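Transcriptional regulatory protein FixJ (Sinorhizobium meliloti, PDB 1DBW) acts as a response regulator which, once activated by FixL, switches on the nitrogen-fixation genes nifA and fixK; this chain is its receiver domain. Local coordinates at residues K17-M22 with K104-T109; T53-P58 with V63-N68; P77-T82 with E116-H121; D100-E103 with T109-I112. The protein carries 2 engineered substitutions. One frame throughout, in Å; residues are numbered along the deposited sequence.

How the contacts relate
All four contacts belong to one receiver domain and mostly join helices to its parallel sheet. Contacts 1, 3 and 4 use helix 108-119 at its start, its end and its first turn; the centres of contacts 3 and 4 lie about 8 Å apart. Contact 2 sits on strand 49-54 and carries Asp54 and Arg56 of the magnesium site. Contact 1 reaches that site through Lys104, whose NZ makes a salt bridge to Asp54 OD2 at 2.9 Å. Strand 78-82 of contact 3 lies between strand 49-54 of contact 2 and strand 100-103 of contact 4, hydrogen-bonded to both. Contacts 2 and 4 do not touch; their centres are about 16 Å apart.

Contact 1. Residues K17-M22 with K104-T109; sequences KSLAFM and KPFEDT
Met22 sets CG trans to its backbone N (chi1 -179°), and bends at chi2 and chi3 fold the rest of the chain along the carboxylate of Asp108. The two side chains run past each other in opposite directions. Met22 CE lies 3.4 Å from Asp108 OD1, and Met22 CG lies 3.6 Å from Asp108 OD2. This is van der Waals contact of the thioether chain with a charged group. The same methionine also rests on Ile111 and Ile112 of helix 108-119. Cutting Met22 back to an alanine is likely to open a gap beside Asp108 and leave its carboxylate without the thioether chain. Phe106 holds CG between the backbone N and the carbonyl carbon (chi1 51°), which turns its ring toward helix 13-25. Its CZ meets Leu19 CD1 at 4.2 Å, with the two side chains at about a right angle. Ile81 of strand 78-82 touches both. Glu107 occupies the N-cap position of the helix that Asp108 begins. The loop starts with Lys104, joined to Pro105 by a cis peptide and paired with Asp54. A lysine followed by a cis-proline after the fifth strand is a familiar feature of CheY-like receiver domains.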
# COMPACT_ATOMS: atom_id res chain seq x y z
N LYS A 17 9.28 -5.86 -6.71
CA LYS A 17 9.68 -5.48 -8.07
C LYS A 17 8.57 -5.81 -9.08
O LYS A 17 8.24 -4.98 -9.92
CB LYS A 17 10.99 -6.19 -8.46
CG LYS A 17 12.13 -5.90 -7.48
CD LYS A 17 13.21 -6.99 -7.46
CE LYS A 17 14.08 -6.84 -6.21
NZ LYS A 17 15.15 -7.88 -6.11
N SER A 18 7.99 -7.00 -8.95
CA SER A 18 6.92 -7.46 -9.82
C SER A 18 5.73 -6.48 -9.86
O SER A 18 5.31 -6.05 -10.93
CB SER A 18 6.45 -8.85 -9.36
OG SER A 18 5.28 -9.24 -10.04
N LEU A 19 5.23 -6.13 -8.68
CA LEU A 19 4.09 -5.20 -8.56
C LEU A 19 4.48 -3.82 -9.07
O LEU A 19 3.77 -3.24 -9.89
CB LEU A 19 3.60 -5.06 -7.11
CG LEU A 19 2.40 -4.11 -6.92
CD1 LEU A 19 1.24 -4.54 -7.83
CD2 LEU A 19 1.92 -4.09 -5.46
N ALA A 20 5.63 -3.33 -8.61
CA ALA A 20 6.07 -2.00 -9.01
C ALA A 20 6.25 -1.88 -10.51
O ALA A 20 5.81 -0.88 -11.12
CB ALA A 20 7.37 -1.63 -8.30
N PHE A 21 6.93 -2.86 -11.09
CA PHE A 21 7.17 -2.85 -12.53
C PHE A 21 5.86 -2.91 -13.30
O PHE A 21 5.68 -2.22 -14.31
CB PHE A 21 8.10 -3.98 -12.95
CG PHE A 21 9.53 -3.81 -12.48
CD1 PHE A 21 10.54 -4.64 -12.97
CD2 PHE A 21 9.88 -2.79 -11.59
CE1 PHE A 21 11.88 -4.45 -12.58
CE2 PHE A 21 11.21 -2.60 -11.19
CZ PHE A 21 12.21 -3.43 -11.69
N MET A 22 4.93 -3.73 -12.82
CA MET A 22 3.63 -3.85 -13.48
C MET A 22 2.88 -2.52 -13.44
O MET A 22 2.34 -2.11 -14.44
CB MET A 22 2.79 -4.95 -12.84
CG MET A 22 1.43 -5.14 -13.51
SD MET A 22 0.16 -3.97 -13.01
CE MET A 22 -0.14 -4.52 -11.27
N LYS A 104 -4.20 -11.97 -2.00
CA LYS A 104 -3.33 -12.60 -2.97
C LYS A 104 -3.78 -14.04 -3.27
O LYS A 104 -4.33 -14.72 -2.39
CB LYS A 104 -1.90 -12.68 -2.42
CG LYS A 104 -1.24 -11.36 -2.21
CD LYS A 104 0.24 -11.50 -1.95
CE LYS A 104 0.54 -11.81 -0.50
NZ LYS A 104 1.99 -11.71 -0.25
N PRO A 105 -3.62 -14.49 -4.53
CA PRO A 105 -3.07 -13.76 -5.69
C PRO A 105 -4.17 -12.87 -6.25
O PRO A 105 -5.38 -13.14 -6.05
CB PRO A 105 -2.74 -14.87 -6.69
CG PRO A 105 -2.69 -16.14 -5.85
CD PRO A 105 -3.78 -15.93 -4.85
N PHE A 106 -3.78 -11.79 -6.93
CA PHE A 106 -4.77 -10.89 -7.51
C PHE A 106 -4.45 -10.61 -8.97
O PHE A 106 -3.31 -10.75 -9.39
CB PHE A 106 -4.79 -9.56 -6.74
CG PHE A 106 -3.43 -8.94 -6.57
CD1 PHE A 106 -2.85 -8.21 -7.61
CD2 PHE A 106 -2.69 -9.13 -5.41
CE1 PHE A 106 -1.55 -7.69 -7.51
CE2 PHE A 106 -1.40 -8.62 -5.30
CZ PHE A 106 -0.82 -7.89 -6.36
N GLU A 107 -5.47 -10.19 -9.71
CA GLU A 107 -5.32 -9.83 -11.11
C GLU A 107 -4.81 -8.39 -11.12
O GLU A 107 -5.22 -7.58 -10.29
CB GLU A 107 -6.66 -9.80 -11.86
CG GLU A 107 -7.45 -11.08 -11.88
CD GLU A 107 -7.16 -11.96 -13.08
OE1 GLU A 107 -6.55 -11.47 -14.07
OE2 GLU A 107 -7.54 -13.15 -13.02
N ASP A 108 -4.02 -8.07 -12.12
CA ASP A 108 -3.50 -6.72 -12.25
C ASP A 108 -4.64 -5.72 -12.34
O ASP A 108 -4.60 -4.67 -11.71
CB ASP A 108 -2.63 -6.61 -13.50
CG ASP A 108 -1.34 -7.42 -13.39
OD1 ASP A 108 -0.90 -7.70 -12.25
OD2 ASP A 108 -0.78 -7.76 -14.44
N THR A 109 -5.70 -6.05 -13.08
CA THR A 109 -6.81 -5.11 -13.20
C THR A 109 -7.44 -4.79 -11.85
O THR A 109 -7.80 -3.66 -11.59
CB THR A 109 -7.89 -5.63 -14.16
OG1 THR A 109 -8.38 -6.88 -13.65
CG2 THR A 109 -7.30 -5.84 -15.54

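Contact 2. Residues T53-P58 with V63-N68; sequences TDLRMP and VELLRN
Thr53 and Leu65 have their CA atoms 8.8 Å apart, and the spacing stays close to that value at Leu55 with Val63 and at Pro58 with Glu64. The end of strand 49-54 and the loop after it thus run beside the first turns of helix 62-71. Side chains fill the distance. Leu65 CD2 is the shared point: Thr53 CG2 reaches it at 3.8 Å and Leu55 CD1 at 4.1 Å. Thr53 and Leu65 lie alongside, pointing opposite ways, while Leu55 stands roughly perpendicular to Leu65. Thr53 places CG2 beside its backbone N, and this turns the methyl to the helix. Leu40 of helix 36-42 also packs on Leu65. At the outer end Glu64 OE1 accepts the N-H of Ser61; its nearness to Pro58 O, another acceptor in a poorly ordered residue, is doubtful. Glu64 cut back to an alanine would probably leave that N-H without its mate. Asp54 and Arg56 take no part in this and share a salt bridge whose hydrogen bond is weak. Asp54 ends the strand and Arg56 follows in the loop; both belong to the magnesium site at the carboxyl end of the sheet, characteristic of receiver domains.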
# COMPACT_ATOMS: atom_id res chain seq x y z
N THR A 53 0.63 -1.74 0.54
CA THR A 53 1.52 -2.57 1.34
C THR A 53 1.39 -4.05 1.00
O THR A 53 0.33 -4.49 0.56
CB THR A 53 1.21 -2.44 2.85
OG1 THR A 53 -0.05 -3.05 3.13
CG2 THR A 53 1.14 -0.97 3.28
N ASP A 54 2.51 -4.75 1.07
CA ASP A 54 2.53 -6.21 0.91
C ASP A 54 3.62 -6.64 1.89
O ASP A 54 4.79 -6.86 1.51
CB ASP A 54 2.86 -6.69 -0.51
CG ASP A 54 2.73 -8.21 -0.67
OD1 ASP A 54 2.91 -8.71 -1.80
OD2 ASP A 54 2.44 -8.92 0.33
N LEU A 55 3.24 -6.59 3.17
CA LEU A 55 4.12 -6.91 4.30
C LEU A 55 3.68 -8.25 4.90
O LEU A 55 2.55 -8.40 5.36
CB LEU A 55 4.02 -5.82 5.35
CG LEU A 55 4.48 -4.47 4.82
CD1 LEU A 55 4.04 -3.33 5.73
CD2 LEU A 55 5.99 -4.49 4.64
N ARG A 56 4.60 -9.22 4.86
CA ARG A 56 4.31 -10.56 5.35
C ARG A 56 4.89 -10.86 6.71
O ARG A 56 4.31 -11.63 7.47
CB ARG A 56 4.81 -11.60 4.35
CG ARG A 56 4.35 -11.33 2.93
CD ARG A 56 5.34 -11.89 1.94
NE ARG A 56 5.21 -11.26 0.63
CZ ARG A 56 5.01 -11.92 -0.51
NH1 ARG A 56 4.92 -13.25 -0.50
NH2 ARG A 56 4.91 -11.26 -1.65
N MET A 57 6.06 -10.29 7.01
CA MET A 57 6.67 -10.52 8.33
C MET A 57 5.83 -9.82 9.40
O MET A 57 5.75 -8.57 9.44
CB MET A 57 8.13 -10.03 8.35
CG MET A 57 8.71 -9.87 9.75
SD MET A 57 8.12 -11.14 10.91
CE MET A 57 9.44 -12.39 10.75
N PRO A 58 5.15 -10.60 10.27
CA PRO A 58 4.29 -10.10 11.36
C PRO A 58 4.93 -9.11 12.35
O PRO A 58 4.28 -8.66 13.32
CB PRO A 58 3.81 -11.40 12.04
CG PRO A 58 4.96 -12.37 11.77
CD PRO A 58 5.23 -12.08 10.30
N VAL A 63 -1.05 -3.41 8.83
CA VAL A 63 -1.85 -2.88 9.93
C VAL A 63 -1.02 -2.04 10.92
O VAL A 63 -1.45 -0.96 11.34
CB VAL A 63 -2.60 -4.02 10.67
CG1 VAL A 63 -3.25 -3.50 11.94
CG2 VAL A 63 -3.66 -4.60 9.76
N GLU A 64 0.16 -2.53 11.30
CA GLU A 64 1.04 -1.81 12.22
C GLU A 64 1.55 -0.54 11.53
O GLU A 64 1.68 0.52 12.15
CB GLU A 64 2.22 -2.69 12.62
CG GLU A 64 1.82 -3.92 13.42
CD GLU A 64 2.89 -5.00 13.42
OE1 GLU A 64 2.62 -6.10 12.90
OE2 GLU A 64 4.01 -4.73 13.92
N LEU A 65 1.82 -0.63 10.23
CA LEU A 65 2.29 0.53 9.50
C LEU A 65 1.19 1.61 9.52
O LEU A 65 1.48 2.78 9.77
CB LEU A 65 2.69 0.14 8.07
CG LEU A 65 3.10 1.31 7.16
CD1 LEU A 65 4.25 2.07 7.78
CD2 LEU A 65 3.49 0.76 5.78
N LEU A 66 -0.07 1.21 9.28
CA LEU A 66 -1.20 2.15 9.30
C LEU A 66 -1.35 2.79 10.66
O LEU A 66 -1.59 4.00 10.78
CB LEU A 66 -2.51 1.45 8.92
CG LEU A 66 -2.56 0.84 7.52
CD1 LEU A 66 -3.95 0.35 7.22
CD2 LEU A 66 -2.11 1.87 6.48
N ARG A 67 -1.12 1.99 11.70
CA ARG A 67 -1.22 2.47 13.07
C ARG A 67 -0.13 3.49 13.33
O ARG A 67 -0.39 4.57 13.87
CB ARG A 67 -1.10 1.29 14.04
N ASN A 68 1.09 3.18 12.89
CA ASN A 68 2.24 4.06 13.04
C ASN A 68 2.06 5.37 12.25
O ASN A 68 2.47 6.45 12.70
CB ASN A 68 3.52 3.35 12.64
CG ASN A 68 3.93 2.24 13.63
OD1 ASN A 68 4.91 1.54 13.41
ND2 ASN A 68 3.17 2.08 14.70

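Contact 3. Residues P77-T82 with E116-H121; sequences PSIVIT and ERASEH
Pro77 sets its CB and CG against Ala118, with Pro77 CB 4.1 Å from Ala118 CB and 3.4 Å from Ala118 O. Pro77 CG meets His121 CB at 3.9 Å, where the two side chains pass side by side, heading opposite ways. The imidazole leads away from the proline, and only CB does the touching. Ile79, two residues further along, adds a second apolar point: its CD1 lies 3.9 Å from Ala118 CB. Ile79 keeps CG1 beside its backbone N (chi1 -62°), a setting that carries CD1 out to the helix. The alanine methyl therefore fits between a proline and an isoleucine, and Val50 of strand 49-54 touches it too. Here the last helix of the doubly wound beta/alpha fold lies against an inner strand of the parallel sheet, fourth of the five. The small side chain of Ala118 is consistent with the close approach of the helix, its CA 5.6 Å from that of Pro77. Residues 116-121 also have polar links among themselves. Ser119 OG donates to Glu116 O at 2.6 Å, the donor tilted 18° from the carbonyl plane. His121 N bonds to Ala118 O, and the same oxygen lies in plane at the edge of the imidazole ring. His121 ND1 reaches back to Arg117 O in a weak hydrogen bond. Arg117 NH2 makes a salt bridge with Glu120 OE1, which lies 23° out of the Arg117 guanidinium plane.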
# COMPACT_ATOMS: atom_id res chain seq x y z
N PRO A 77 -4.11 7.44 1.89
CA PRO A 77 -5.06 6.39 1.45
C PRO A 77 -4.26 5.13 1.20
O PRO A 77 -3.26 5.16 0.46
CB PRO A 77 -5.66 6.97 0.16
CG PRO A 77 -5.49 8.50 0.37
CD PRO A 77 -4.13 8.59 0.96
N SER A 78 -4.62 4.03 1.87
CA SER A 78 -3.84 2.78 1.75
C SER A 78 -4.61 1.51 1.38
O SER A 78 -5.70 1.27 1.92
CB SER A 78 -3.13 2.49 3.08
OG SER A 78 -2.70 3.66 3.77
N ILE A 79 -3.98 0.68 0.54
CA ILE A 79 -4.48 -0.61 0.08
C ILE A 79 -3.53 -1.59 0.74
O ILE A 79 -2.30 -1.50 0.60
CB ILE A 79 -4.32 -0.74 -1.44
CG1 ILE A 79 -5.15 0.34 -2.14
CG2 ILE A 79 -4.75 -2.13 -1.89
CD1 ILE A 79 -6.58 0.42 -1.59
N VAL A 80 -4.08 -2.56 1.46
CA VAL A 80 -3.23 -3.53 2.16
C VAL A 80 -3.38 -4.86 1.44
O VAL A 80 -4.46 -5.32 1.29
CB VAL A 80 -3.68 -3.68 3.65
CG1 VAL A 80 -2.90 -4.80 4.33
CG2 VAL A 80 -3.43 -2.33 4.43
N ILE A 81 -2.29 -5.37 0.89
CA ILE A 81 -2.35 -6.65 0.19
C ILE A 81 -2.23 -7.68 1.31
O ILE A 81 -1.27 -7.64 2.11
CB ILE A 81 -1.21 -6.79 -0.81
CG1 ILE A 81 -1.43 -5.80 -1.94
CG2 ILE A 81 -1.19 -8.21 -1.35
CD1 ILE A 81 -0.24 -5.69 -2.90
N THR A 82 -3.14 -8.63 1.29
CA THR A 82 -3.20 -9.63 2.35
C THR A 82 -2.94 -11.06 1.87
O THR A 82 -3.13 -11.39 0.69
CB THR A 82 -4.57 -9.53 3.10
OG1 THR A 82 -5.63 -9.74 2.16
CG2 THR A 82 -4.77 -8.11 3.70
N GLU A 116 -6.78 3.18 -8.02
CA GLU A 116 -7.52 4.33 -8.56
C GLU A 116 -8.61 4.78 -7.57
O GLU A 116 -8.78 5.98 -7.32
CB GLU A 116 -8.10 3.97 -9.93
CG GLU A 116 -7.03 3.61 -10.95
CD GLU A 116 -7.61 3.17 -12.29
OE1 GLU A 116 -6.87 3.22 -13.30
OE2 GLU A 116 -8.79 2.77 -12.33
N ARG A 117 -9.27 3.82 -6.93
CA ARG A 117 -10.32 4.13 -5.94
C ARG A 117 -9.69 4.87 -4.77
O ARG A 117 -10.25 5.85 -4.27
CB ARG A 117 -10.94 2.84 -5.40
CG ARG A 117 -12.45 2.71 -5.59
CD ARG A 117 -12.85 2.49 -7.04
NE ARG A 117 -12.60 3.67 -7.87
CZ ARG A 117 -12.08 3.63 -9.10
NH1 ARG A 117 -11.77 2.46 -9.65
NH2 ARG A 117 -11.86 4.76 -9.76
N ALA A 118 -8.53 4.39 -4.32
CA ALA A 118 -7.85 5.03 -3.20
C ALA A 118 -7.37 6.44 -3.56
O ALA A 118 -7.39 7.33 -2.71
CB ALA A 118 -6.67 4.18 -2.71
N SER A 119 -7.01 6.66 -4.83
CA SER A 119 -6.51 7.97 -5.26
C SER A 119 -7.62 9.01 -5.21
O SER A 119 -7.35 10.21 -5.15
CB SER A 119 -5.94 7.90 -6.68
OG SER A 119 -7.00 7.83 -7.64
N GLU A 120 -8.87 8.56 -5.25
CA GLU A 120 -10.01 9.46 -5.21
C GLU A 120 -10.17 10.09 -3.83
O GLU A 120 -10.83 11.12 -3.67
CB GLU A 120 -11.28 8.70 -5.61
CG GLU A 120 -11.92 9.17 -6.92
CD GLU A 120 -11.06 8.91 -8.15
OE1 GLU A 120 -11.10 7.78 -8.68
OE2 GLU A 120 -10.36 9.85 -8.60
N HIS A 121 -9.50 9.52 -2.83
CA HIS A 121 -9.55 10.03 -1.47
C HIS A 121 -8.57 11.18 -1.27
O HIS A 121 -8.50 11.76 -0.19
CB HIS A 121 -9.28 8.93 -0.46
CG HIS A 121 -10.42 7.97 -0.29
ND1 HIS A 121 -10.56 6.82 -1.04
CD2 HIS A 121 -11.48 7.99 0.56
CE1 HIS A 121 -11.64 6.17 -0.66
NE2 HIS A 121 -12.22 6.86 0.31

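Contact 4. Residues D100-E103 with T109-I112; sequences DFIE and TVII
Ile102 packs on Val110 and Ile111 in a small apolar contact between an outer strand of the sheet and the first turns of the final helix. Strand 100-103 and helix 108-119 follow each other in the chain, joined by the short loop that holds Lys104, so this is the last strand-to-helix step of the receiver fold. The nearest CA atoms, those of Ile102 and Ile111, are 7.1 Å apart. Ile102 divides its longer branch between two partners. Its CG1 meets Ile111 CD1 at 3.8 Å, and its terminal CD1 meets Val110 CG1 at 3.9 Å. Both partners cross the isoleucine obliquely. Ile102 keeps CG1 beside its own backbone N (chi1 -61°), while Ile111 runs CG1 trans to its N (chi1 -171°), and these settings bring the two branches together. Both Ile102 and Ile111 also touch Ile79 of the neighbouring strand. The next residue back, Phe101, turns to the other face of the sheet, where it meets Ala90 and Met94 of helix 87-95. Backbone hydrogen bonds from Ile102 to Val80 and Thr82 help to tie the strand to its neighbour. Between strand and helix, within these two segments, the contact is purely aliphatic, so it has no strict direction and depends on close fit.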
# COMPACT_ATOMS: atom_id res chain seq x y z
N ASP A 100 -9.03 -0.27 1.22
CA ASP A 100 -9.42 -1.61 0.80
C ASP A 100 -8.30 -2.59 1.06
O ASP A 100 -7.18 -2.20 1.38
CB ASP A 100 -9.75 -1.65 -0.70
CG ASP A 100 -10.76 -2.76 -1.07
OD1 ASP A 100 -11.17 -3.58 -0.20
OD2 ASP A 100 -11.16 -2.80 -2.24
N PHE A 101 -8.63 -3.86 1.00
CA PHE A 101 -7.62 -4.89 1.14
C PHE A 101 -7.71 -5.66 -0.17
O PHE A 101 -8.75 -5.61 -0.85
CB PHE A 101 -7.92 -5.88 2.28
CG PHE A 101 -9.11 -6.77 2.01
CD1 PHE A 101 -8.96 -8.04 1.45
CD2 PHE A 101 -10.41 -6.31 2.29
CE1 PHE A 101 -10.08 -8.85 1.17
CE2 PHE A 101 -11.52 -7.09 2.02
CZ PHE A 101 -11.35 -8.38 1.45
N ILE A 102 -6.63 -6.31 -0.53
CA ILE A 102 -6.62 -7.14 -1.72
C ILE A 102 -5.95 -8.45 -1.35
O ILE A 102 -4.78 -8.48 -1.04
CB ILE A 102 -5.82 -6.53 -2.85
CG1 ILE A 102 -6.44 -5.19 -3.27
CG2 ILE A 102 -5.79 -7.52 -4.04
CD1 ILE A 102 -7.80 -5.29 -3.90
N GLU A 103 -6.70 -9.54 -1.43
CA GLU A 103 -6.17 -10.85 -1.11
C GLU A 103 -5.37 -11.43 -2.30
O GLU A 103 -5.81 -11.34 -3.45
CB GLU A 103 -7.36 -11.78 -0.78
CG GLU A 103 -6.96 -13.21 -0.45
CD GLU A 103 -8.17 -14.14 -0.31
OE1 GLU A 103 -9.34 -13.69 -0.36
OE2 GLU A 103 -7.94 -15.36 -0.17
N THR A 109 -5.70 -6.05 -13.08
CA THR A 109 -6.81 -5.11 -13.20
C THR A 109 -7.44 -4.79 -11.85
O THR A 109 -7.80 -3.66 -11.59
CB THR A 109 -7.89 -5.63 -14.16
OG1 THR A 109 -8.38 -6.88 -13.65
CG2 THR A 109 -7.30 -5.84 -15.54
N VAL A 110 -7.46 -5.78 -10.95
CA VAL A 110 -8.05 -5.60 -9.64
C VAL A 110 -7.26 -4.66 -8.72
O VAL A 110 -7.86 -3.82 -8.03
CB VAL A 110 -8.29 -6.94 -8.92
CG1 VAL A 110 -8.63 -6.74 -7.46
CG2 VAL A 110 -9.44 -7.65 -9.59
N ILE A 111 -5.94 -4.80 -8.70
CA ILE A 111 -5.15 -3.93 -7.84
C ILE A 111 -5.15 -2.53 -8.46
O ILE A 111 -5.18 -1.54 -7.74
CB ILE A 111 -3.71 -4.45 -7.64
CG1 ILE A 111 -2.99 -3.62 -6.58
CG2 ILE A 111 -2.92 -4.40 -8.93
CD1 ILE A 111 -3.67 -3.61 -5.26
N ILE A 112 -5.13 -2.44 -9.78
CA ILE A 112 -5.17 -1.12 -10.43
C ILE A 112 -6.48 -0.38 -10.07
O ILE A 112 -6.47 0.81 -9.76
CB ILE A 112 -4.99 -1.25 -11.95
CG1 ILE A 112 -3.54 -1.65 -12.26
CG2 ILE A 112 -5.36 0.05 -12.68
CD1 ILE A 112 -3.30 -2.12 -13.68